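Local coordinates for protein UDP-N-acetylmuramate-alanine ligase MurC (Thermotoga maritima, PDB 1J6U) that joins L-alanine to UDP-N-acetylmuramate at the expense of ATP, a cytoplasmic step in building the peptidoglycan cell wall, at residues 234-245 with 280-291; 26-35 with 155-163. One frame throughout, in Å; residues are numbered along the deposited sequence.

Contact 1: 234-245 with 280-291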
loop_
_atom_site.group_PDB
_atom_site.type_symbol
_atom_site.label_atom_id
_atom_site.label_comp_id
_atom_site.label_asym_id
_atom_site.label_seq_id
_atom_site.Cartn_x
_atom_site.Cartn_y
_atom_site.Cartn_z
ATOM N N VAL A 234 -19.577 9.114 -9.760
ATOM C CA VAL A 234 -20.171 7.784 -9.559
ATOM C C VAL A 234 -19.659 7.269 -8.208
ATOM O O VAL A 234 -18.567 7.644 -7.743
ATOM C CB VAL A 234 -19.829 6.735 -10.662
ATOM C CG1 VAL A 234 -20.259 7.250 -11.999
ATOM C CG2 VAL A 234 -18.356 6.408 -10.661
ATOM N N THR A 235 -20.465 6.423 -7.576
ATOM C CA THR A 235 -20.122 5.860 -6.283
ATOM C C THR A 235 -20.245 4.336 -6.193
ATOM O O THR A 235 -20.844 3.668 -7.058
ATOM C CB THR A 235 -20.989 6.464 -5.175
ATOM O OG1 THR A 235 -22.354 6.097 -5.397
ATOM C CG2 THR A 235 -20.868 7.954 -5.174
ATOM N N PHE A 236 -19.639 3.801 -5.134
ATOM C CA PHE A 236 -19.654 2.367 -4.850
ATOM C C PHE A 236 -19.806 2.316 -3.334
ATOM O O PHE A 236 -19.331 3.186 -2.599
ATOM C CB PHE A 236 -18.342 1.662 -5.301
ATOM C CG PHE A 236 -17.106 2.177 -4.611
ATOM C CD1 PHE A 236 -16.666 1.603 -3.412
ATOM C CD2 PHE A 236 -16.469 3.312 -5.077
ATOM C CE1 PHE A 236 -15.610 2.169 -2.673
ATOM C CE2 PHE A 236 -15.414 3.898 -4.352
ATOM C CZ PHE A 236 -14.978 3.332 -3.139
ATOM N N GLY A 237 -20.489 1.283 -2.887
ATOM C CA GLY A 237 -20.754 1.108 -1.490
ATOM C C GLY A 237 -21.317 -0.277 -1.352
ATOM O O GLY A 237 -21.355 -1.066 -2.305
ATOM N N VAL A 238 -21.751 -0.592 -0.151
ATOM C CA VAL A 238 -22.267 -1.908 0.071
ATOM C C VAL A 238 -23.757 -1.881 -0.132
ATOM O O VAL A 238 -24.300 -2.618 -0.965
ATOM C CB VAL A 238 -21.948 -2.381 1.489
ATOM C CG1 VAL A 238 -22.455 -3.771 1.669
ATOM C CG2 VAL A 238 -20.447 -2.342 1.722
ATOM N N LYS A 239 -24.419 -1.009 0.614
ATOM C CA LYS A 239 -25.865 -0.949 0.531
ATOM C C LYS A 239 -26.361 0.242 -0.258
ATOM O O LYS A 239 -27.469 0.211 -0.758
ATOM C CB LYS A 239 -26.464 -0.972 1.934
ATOM C CG LYS A 239 -26.243 -2.299 2.655
ATOM N N LYS A 240 -25.532 1.274 -0.388
ATOM C CA LYS A 240 -25.895 2.452 -1.156
ATOM C C LYS A 240 -24.765 2.857 -2.083
ATOM O O LYS A 240 -23.591 2.567 -1.820
ATOM C CB LYS A 240 -26.279 3.624 -0.244
ATOM C CG LYS A 240 -25.221 4.107 0.701
ATOM C CD LYS A 240 -25.761 5.253 1.555
ATOM C CE LYS A 240 -24.760 5.682 2.633
ATOM N NZ LYS A 240 -25.209 6.904 3.377
ATOM N N GLY A 241 -25.140 3.506 -3.186
ATOM C CA GLY A 241 -24.181 3.964 -4.176
ATOM C C GLY A 241 -24.528 3.525 -5.586
ATOM O O GLY A 241 -25.449 2.737 -5.779
ATOM N N THR A 242 -23.802 4.033 -6.581
ATOM C CA THR A 242 -24.072 3.645 -7.962
ATOM C C THR A 242 -23.826 2.130 -8.115
ATOM O O THR A 242 -24.635 1.403 -8.675
ATOM C CB THR A 242 -23.138 4.366 -8.953
ATOM O OG1 THR A 242 -23.093 5.758 -8.657
ATOM C CG2 THR A 242 -23.620 4.157 -10.399
ATOM N N TYR A 243 -22.671 1.670 -7.650
ATOM C CA TYR A 243 -22.362 0.253 -7.718
ATOM C C TYR A 243 -22.515 -0.215 -6.309
ATOM O O TYR A 243 -22.010 0.405 -5.368
ATOM C CB TYR A 243 -20.961 0.033 -8.236
ATOM C CG TYR A 243 -20.872 0.531 -9.642
ATOM C CD1 TYR A 243 -20.575 1.862 -9.909
ATOM C CD2 TYR A 243 -21.165 -0.312 -10.702
ATOM C CE1 TYR A 243 -20.586 2.321 -11.193
ATOM C CE2 TYR A 243 -21.170 0.131 -11.980
ATOM C CZ TYR A 243 -20.888 1.450 -12.226
ATOM O OH TYR A 243 -20.931 1.913 -13.517
ATOM N N THR A 244 -23.225 -1.327 -6.188
ATOM C CA THR A 244 -23.589 -1.892 -4.905
ATOM C C THR A 244 -23.349 -3.416 -4.804
ATOM O O THR A 244 -23.194 -4.109 -5.822
ATOM C CB THR A 244 -25.070 -1.452 -4.684
ATOM O OG1 THR A 244 -25.085 -0.371 -3.748
ATOM C CG2 THR A 244 -25.979 -2.581 -4.273
ATOM N N LEU A 245 -23.290 -3.925 -3.581
ATOM C CA LEU A 245 -23.077 -5.360 -3.353
ATOM C C LEU A 245 -24.364 -6.054 -2.990
ATOM O O LEU A 245 -25.001 -5.718 -1.991
ATOM C CB LEU A 245 -22.103 -5.585 -2.211
ATOM C CG LEU A 245 -20.702 -5.135 -2.531
ATOM C CD1 LEU A 245 -19.804 -5.466 -1.364
ATOM C CD2 LEU A 245 -20.235 -5.862 -3.779
ATOM N N LEU A 280 -14.557 -3.941 -2.002
ATOM C CA LEU A 280 -14.819 -2.523 -2.131
ATOM C C LEU A 280 -13.793 -1.863 -3.051
ATOM O O LEU A 280 -14.145 -1.035 -3.867
ATOM C CB LEU A 280 -14.840 -1.866 -0.745
ATOM C CG LEU A 280 -16.224 -1.589 -0.134
ATOM C CD1 LEU A 280 -17.274 -2.564 -0.616
ATOM C CD2 LEU A 280 -16.104 -1.648 1.361
ATOM N N ASN A 281 -12.531 -2.253 -2.942
ATOM C CA ASN A 281 -11.493 -1.701 -3.797
ATOM C C ASN A 281 -11.735 -2.124 -5.252
ATOM O O ASN A 281 -11.443 -1.376 -6.174
ATOM C CB ASN A 281 -10.074 -2.201 -3.386
ATOM C CG ASN A 281 -9.653 -1.751 -1.987
ATOM O OD1 ASN A 281 -10.068 -0.693 -1.488
ATOM N ND2 ASN A 281 -8.798 -2.551 -1.358
ATOM N N ALA A 282 -12.164 -3.363 -5.448
ATOM C CA ALA A 282 -12.438 -3.857 -6.778
ATOM C C ALA A 282 -13.695 -3.114 -7.319
ATOM O O ALA A 282 -13.712 -2.733 -8.485
ATOM C CB ALA A 282 -12.671 -5.324 -6.731
ATOM N N LEU A 283 -14.709 -2.917 -6.468
ATOM C CA LEU A 283 -15.916 -2.185 -6.817
ATOM C C LEU A 283 -15.515 -0.785 -7.340
ATOM O O LEU A 283 -15.975 -0.365 -8.397
ATOM C CB LEU A 283 -16.813 -1.992 -5.597
ATOM C CG LEU A 283 -18.217 -2.623 -5.556
ATOM C CD1 LEU A 283 -19.159 -1.675 -4.856
ATOM C CD2 LEU A 283 -18.747 -2.912 -6.946
ATOM N N ALA A 284 -14.660 -0.062 -6.619
ATOM C CA ALA A 284 -14.243 1.255 -7.095
ATOM C C ALA A 284 -13.576 1.143 -8.466
ATOM O O ALA A 284 -13.710 2.034 -9.317
ATOM C CB ALA A 284 -13.282 1.914 -6.102
ATOM N N VAL A 285 -12.857 0.049 -8.688
ATOM C CA VAL A 285 -12.208 -0.127 -9.968
ATOM C C VAL A 285 -13.245 -0.329 -11.086
ATOM O O VAL A 285 -13.177 0.273 -12.153
ATOM C CB VAL A 285 -11.209 -1.322 -9.925
ATOM C CG1 VAL A 285 -10.724 -1.658 -11.367
ATOM C CG2 VAL A 285 -9.961 -0.929 -9.052
ATOM N N ILE A 286 -14.171 -1.233 -10.838
ATOM C CA ILE A 286 -15.243 -1.516 -11.747
ATOM C C ILE A 286 -15.986 -0.201 -12.059
ATOM O O ILE A 286 -16.291 0.095 -13.202
ATOM C CB ILE A 286 -16.193 -2.506 -11.081
ATOM C CG1 ILE A 286 -15.660 -3.907 -11.274
ATOM C CG2 ILE A 286 -17.616 -2.398 -11.659
ATOM C CD1 ILE A 286 -16.324 -4.889 -10.307
ATOM N N ALA A 287 -16.262 0.581 -11.026
ATOM C CA ALA A 287 -16.972 1.813 -11.198
ATOM C C ALA A 287 -16.238 2.741 -12.121
ATOM O O ALA A 287 -16.858 3.380 -12.973
ATOM C CB ALA A 287 -17.236 2.494 -9.843
ATOM N N LEU A 288 -14.925 2.827 -11.976
ATOM C CA LEU A 288 -14.177 3.724 -12.829
ATOM C C LEU A 288 -14.242 3.291 -14.298
ATOM O O LEU A 288 -14.656 4.054 -15.158
ATOM C CB LEU A 288 -12.711 3.784 -12.398
ATOM C CG LEU A 288 -11.793 4.562 -13.345
ATOM C CD1 LEU A 288 -12.160 6.027 -13.253
ATOM C CD2 LEU A 288 -10.353 4.374 -12.992
ATOM N N PHE A 289 -13.811 2.071 -14.572
ATOM C CA PHE A 289 -13.782 1.534 -15.915
ATOM C C PHE A 289 -15.123 1.417 -16.637
ATOM O O PHE A 289 -15.204 1.638 -17.860
ATOM C CB PHE A 289 -13.056 0.196 -15.900
ATOM C CG PHE A 289 -11.579 0.350 -15.823
ATOM C CD1 PHE A 289 -10.894 0.183 -14.615
ATOM C CD2 PHE A 289 -10.884 0.755 -16.935
ATOM C CE1 PHE A 289 -9.535 0.426 -14.536
ATOM C CE2 PHE A 289 -9.512 1.000 -16.871
ATOM C CZ PHE A 289 -8.830 0.837 -15.667
ATOM N N ASP A 290 -16.156 1.064 -15.884
ATOM C CA ASP A 290 -17.505 0.976 -16.409
ATOM C C ASP A 290 -17.874 2.422 -16.786
ATOM O O ASP A 290 -18.373 2.693 -17.870
ATOM C CB ASP A 290 -18.445 0.449 -15.326
ATOM C CG ASP A 290 -19.769 -0.072 -15.893
ATOM O OD1 ASP A 290 -19.754 -0.665 -16.976
ATOM O OD2 ASP A 290 -20.821 0.077 -15.253
ATOM N N SER A 291 -17.583 3.363 -15.900
ATOM C CA SER A 291 -17.907 4.740 -16.177
ATOM C C SER A 291 -17.201 5.244 -17.434
ATOM O O SER A 291 -17.687 6.163 -18.106
ATOM C CB SER A 291 -17.558 5.597 -14.967
ATOM O OG SER A 291 -18.611 5.533 -14.012
#
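Tyr243 lies against the helix with one ring face over Ala287, whose CA sits 4.0 Å from the ring centroid in a CH-pi contact, while CB of the same alanine approaches CD1 at 3.4 Å. With CG anti to the carbonyl carbon (chi1 -64°), the ring runs along the helix and delivers its hydroxyl to Asp290. Tyr243 OH donates to Asp290 OD2 over 2.5 Å, meeting the carboxylate on its anti side, with ring and carboxylate planes 72° apart. Asp290 OD2 also forms a salt bridge with Lys261, and OD1 is bonded to Tyr266. A phenylalanine at Tyr243 would keep the packing on Ala287 but would probably leave Asp290 OD2 without the hydroxyl that bonds it. Just under a turn before Ala287, Ala284 sets its CB over one face of the Phe236 ring, 3.6 Å from the centroid. Leu283 bridges the bases of the two aromatics, its CD1 3.5 Å from Phe236 CB and its CD2 3.9 Å from Tyr243 CB. Strand 234-236, an edge strand of the middle domain's mixed sheet next to 218-222, runs roughly antiparallel to segment 280-291, at 157°; strand 243-250 pairs with 255-261, and the helix's other sides pack on helices 125-138 and 296-305.

Contact 2: 26-35 with 155-163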
loop_
_atom_site.group_PDB
_atom_site.type_symbol
_atom_site.label_atom_id
_atom_site.label_comp_id
_atom_site.label_asym_id
_atom_site.label_seq_id
_atom_site.Cartn_x
_atom_site.Cartn_y
_atom_site.Cartn_z
ATOM N N SER A 26 11.576 5.632 -4.300
ATOM C CA SER A 26 12.234 4.725 -5.253
ATOM C C SER A 26 11.491 4.697 -6.583
ATOM O O SER A 26 12.117 4.543 -7.633
ATOM C CB SER A 26 12.388 3.293 -4.698
ATOM O OG SER A 26 11.208 2.828 -4.069
ATOM N N ALA A 27 10.169 4.876 -6.535
ATOM C CA ALA A 27 9.379 4.860 -7.768
ATOM C C ALA A 27 9.795 6.005 -8.682
ATOM O O ALA A 27 10.052 5.811 -9.894
ATOM C CB ALA A 27 7.908 4.963 -7.451
ATOM N N VAL A 28 9.874 7.194 -8.090
ATOM C CA VAL A 28 10.266 8.381 -8.825
ATOM C C VAL A 28 11.716 8.204 -9.295
ATOM O O VAL A 28 12.040 8.555 -10.428
ATOM C CB VAL A 28 10.126 9.643 -7.952
ATOM C CG1 VAL A 28 10.567 10.859 -8.720
ATOM C CG2 VAL A 28 8.694 9.796 -7.503
ATOM N N ALA A 29 12.581 7.630 -8.459
ATOM C CA ALA A 29 13.953 7.427 -8.884
ATOM C C ALA A 29 13.997 6.462 -10.072
ATOM O O ALA A 29 14.701 6.725 -11.057
ATOM C CB ALA A 29 14.811 6.886 -7.745
ATOM N N LEU A 30 13.253 5.356 -9.981
ATOM C CA LEU A 30 13.231 4.348 -11.055
ATOM C C LEU A 30 12.722 4.977 -12.378
ATOM O O LEU A 30 13.275 4.752 -13.438
ATOM C CB LEU A 30 12.369 3.157 -10.627
ATOM C CG LEU A 30 12.995 2.184 -9.610
ATOM C CD1 LEU A 30 11.903 1.486 -8.813
ATOM C CD2 LEU A 30 13.863 1.147 -10.317
ATOM N N HIS A 31 11.671 5.774 -12.297
ATOM C CA HIS A 31 11.160 6.467 -13.464
ATOM C C HIS A 31 12.290 7.295 -14.128
ATOM O O HIS A 31 12.532 7.181 -15.334
ATOM C CB HIS A 31 10.004 7.384 -13.031
ATOM C CG HIS A 31 9.403 8.168 -14.150
ATOM N ND1 HIS A 31 8.818 7.571 -15.245
ATOM C CD2 HIS A 31 9.298 9.503 -14.343
ATOM C CE1 HIS A 31 8.378 8.506 -16.065
ATOM N NE2 HIS A 31 8.657 9.685 -15.541
ATOM N N GLU A 32 12.981 8.114 -13.334
ATOM C CA GLU A 32 14.068 8.948 -13.843
ATOM C C GLU A 32 15.190 8.072 -14.384
ATOM O O GLU A 32 15.820 8.372 -15.405
ATOM C CB GLU A 32 14.588 9.867 -12.734
ATOM C CG GLU A 32 13.609 10.968 -12.348
ATOM C CD GLU A 32 13.279 11.883 -13.519
ATOM O OE1 GLU A 32 14.048 11.867 -14.500
ATOM O OE2 GLU A 32 12.263 12.626 -13.469
ATOM N N PHE A 33 15.437 6.979 -13.685
ATOM C CA PHE A 33 16.434 6.011 -14.109
ATOM C C PHE A 33 16.020 5.429 -15.473
ATOM O O PHE A 33 16.843 5.245 -16.356
ATOM C CB PHE A 33 16.474 4.879 -13.121
ATOM C CG PHE A 33 17.378 3.783 -13.528
ATOM C CD1 PHE A 33 18.752 3.977 -13.547
ATOM C CD2 PHE A 33 16.869 2.538 -13.852
ATOM C CE1 PHE A 33 19.606 2.943 -13.871
ATOM C CE2 PHE A 33 17.726 1.491 -14.183
ATOM C CZ PHE A 33 19.094 1.696 -14.188
ATOM N N SER A 34 14.731 5.128 -15.614
ATOM C CA SER A 34 14.197 4.582 -16.855
ATOM C C SER A 34 14.260 5.628 -17.959
ATOM O O SER A 34 14.250 5.285 -19.131
ATOM C CB SER A 34 12.747 4.139 -16.670
ATOM O OG SER A 34 12.674 2.942 -15.907
ATOM N N ASN A 35 14.329 6.902 -17.591
ATOM C CA ASN A 35 14.392 7.948 -18.597
ATOM C C ASN A 35 15.815 8.290 -18.918
ATOM O O ASN A 35 16.076 9.315 -19.509
ATOM C CB ASN A 35 13.689 9.221 -18.140
ATOM C CG ASN A 35 12.194 9.071 -18.071
ATOM O OD1 ASN A 35 11.636 8.063 -18.498
ATOM N ND2 ASN A 35 11.527 10.084 -17.533
ATOM N N GLU A 155 7.289 -4.472 -13.647
ATOM C CA GLU A 155 8.703 -4.670 -13.967
ATOM C C GLU A 155 9.691 -4.326 -12.829
ATOM O O GLU A 155 10.688 -5.001 -12.639
ATOM C CB GLU A 155 9.069 -3.872 -15.223
ATOM C CG GLU A 155 10.549 -3.951 -15.581
ATOM C CD GLU A 155 10.847 -3.475 -16.996
ATOM O OE1 GLU A 155 10.070 -2.654 -17.538
ATOM O OE2 GLU A 155 11.874 -3.917 -17.565
ATOM N N HIS A 156 9.406 -3.283 -12.073
ATOM C CA HIS A 156 10.276 -2.894 -10.982
ATOM C C HIS A 156 9.558 -2.878 -9.652
ATOM O O HIS A 156 9.965 -2.192 -8.748
ATOM C CB HIS A 156 10.887 -1.532 -11.267
ATOM C CG HIS A 156 11.787 -1.531 -12.456
ATOM N ND1 HIS A 156 12.859 -2.392 -12.572
ATOM C CD2 HIS A 156 11.724 -0.846 -13.620
ATOM C CE1 HIS A 156 13.410 -2.243 -13.763
ATOM N NE2 HIS A 156 12.740 -1.314 -14.419
ATOM N N GLY A 157 8.452 -3.601 -9.542
ATOM C CA GLY A 157 7.786 -3.686 -8.260
ATOM C C GLY A 157 6.796 -2.653 -7.834
ATOM O O GLY A 157 5.654 -3.011 -7.495
ATOM N N ASN A 158 7.243 -1.395 -7.790
ATOM C CA ASN A 158 6.392 -0.286 -7.380
ATOM C C ASN A 158 6.421 0.721 -8.502
ATOM O O ASN A 158 5.900 1.833 -8.388
ATOM C CB ASN A 158 6.878 0.358 -6.054
ATOM C CG ASN A 158 8.300 0.974 -6.144
ATOM O OD1 ASN A 158 9.173 0.501 -6.884
ATOM N ND2 ASN A 158 8.526 2.023 -5.364
ATOM N N TYR A 159 7.019 0.301 -9.602
ATOM C CA TYR A 159 7.126 1.160 -10.767
ATOM C C TYR A 159 7.233 0.331 -12.025
ATOM O O TYR A 159 7.727 -0.797 -11.992
ATOM C CB TYR A 159 8.371 2.044 -10.696
ATOM C CG TYR A 159 8.599 2.809 -11.991
ATOM C CD1 TYR A 159 7.888 3.976 -12.254
ATOM C CD2 TYR A 159 9.471 2.324 -12.980
ATOM C CE1 TYR A 159 8.035 4.654 -13.459
ATOM C CE2 TYR A 159 9.630 2.980 -14.191
ATOM C CZ TYR A 159 8.905 4.156 -14.426
ATOM O OH TYR A 159 9.040 4.856 -15.610
ATOM N N GLU A 160 6.744 0.902 -13.124
ATOM C CA GLU A 160 6.813 0.275 -14.443
ATOM C C GLU A 160 6.687 1.401 -15.441
ATOM O O GLU A 160 5.856 2.287 -15.258
ATOM C CB GLU A 160 5.668 -0.719 -14.678
ATOM C CG GLU A 160 5.820 -1.448 -16.013
ATOM C CD GLU A 160 5.052 -2.758 -16.085
ATOM O OE1 GLU A 160 3.963 -2.795 -16.698
ATOM O OE2 GLU A 160 5.539 -3.752 -15.518
ATOM N N LYS A 161 7.516 1.380 -16.473
ATOM C CA LYS A 161 7.452 2.410 -17.495
ATOM C C LYS A 161 6.641 1.872 -18.664
ATOM O O LYS A 161 6.849 0.724 -19.090
ATOM C CB LYS A 161 8.846 2.758 -18.017
ATOM C CG LYS A 161 8.784 3.836 -19.088
ATOM C CD LYS A 161 10.120 4.431 -19.440
ATOM C CE LYS A 161 9.947 5.740 -20.219
ATOM N NZ LYS A 161 9.239 6.808 -19.420
ATOM N N GLY A 162 5.725 2.688 -19.177
ATOM C CA GLY A 162 4.928 2.280 -20.326
ATOM C C GLY A 162 4.622 3.533 -21.129
ATOM O O GLY A 162 4.865 4.630 -20.641
ATOM N N ASN A 163 4.107 3.410 -22.346
ATOM C CA ASN A 163 3.786 4.612 -23.118
ATOM C C ASN A 163 2.293 4.949 -23.050
ATOM O O ASN A 163 1.872 5.992 -23.543
ATOM C CB ASN A 163 4.240 4.444 -24.565
ATOM C CG ASN A 163 3.700 3.190 -25.192
ATOM O OD1 ASN A 163 3.587 2.162 -24.529
ATOM N ND2 ASN A 163 3.368 3.255 -26.482
HETATM O O HOH W 1 12.524 0.184 -17.075
#
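Tyr159 lays its ring flat against the backbone of helix 23-34, with His31 N 3.8 Å above the ring plane and over its centre. CG anti to the backbone N (chi1 172°) sends the ring along the helix, where its hydroxyl meets His31 ND1 at 2.7 Å in a nearly straight hydrogen bond (165°) that either group could donate. The hydroxyl lies at the edge of the imidazole, near its plane, and the two rings meet rim to rim. Leu30 CB meets Tyr159 CD2 at 3.8 Å, while Leu30 CD2 sits over a face of the His156 ring, 4.0 Å from His156 CG. At one end Asn158 ND2 donates to Ser26 OG over 3.1 Å, tilted from its amide plane; Ser26 OG is itself hydrogen-bonded to Gly22 O. At the other end Lys161, extended until it bends at chi4, brings NZ to 2.9 Å from Asn35 OD1, in the carbonyl plane.

Further out, a water joins Ser34 OG to His156 NE2, and Tyr52 OH bonds His156 ND1, so both imidazole nitrogens have partners that help fix the ring. Phe146 meets both His31 and Tyr159 edge-to-face. The contact is an interface between domains: helix 23-34, flanked by helices 48-55 and 101-112 in the N-terminal domain, rests on edge strand 159-160 of the middle domain's sheet, antiparallel to 144-146.

The two contacts reach opposite ends of one mixed sheet: strand 159-160 of contact 2 is outermost on one side and strand 234-236 of contact 1 on the other, the contact centres about 30 Å apart. Contact 1 stays inside the middle domain, joining two strands to a helix of that domain mainly through apolar packing, with its polar bond near the C-terminal end of the helix. Contact 2 spans two domains, and more of it is polar: a tyrosine-histidine bond, an amide-hydroxyl bond and a lysine-amide bond, supplemented by water. Contact 2 is the more buried, although it ends at exposed Asn35 and Lys161; contact 1 is partly buried, with none of its touching residues fully exposed.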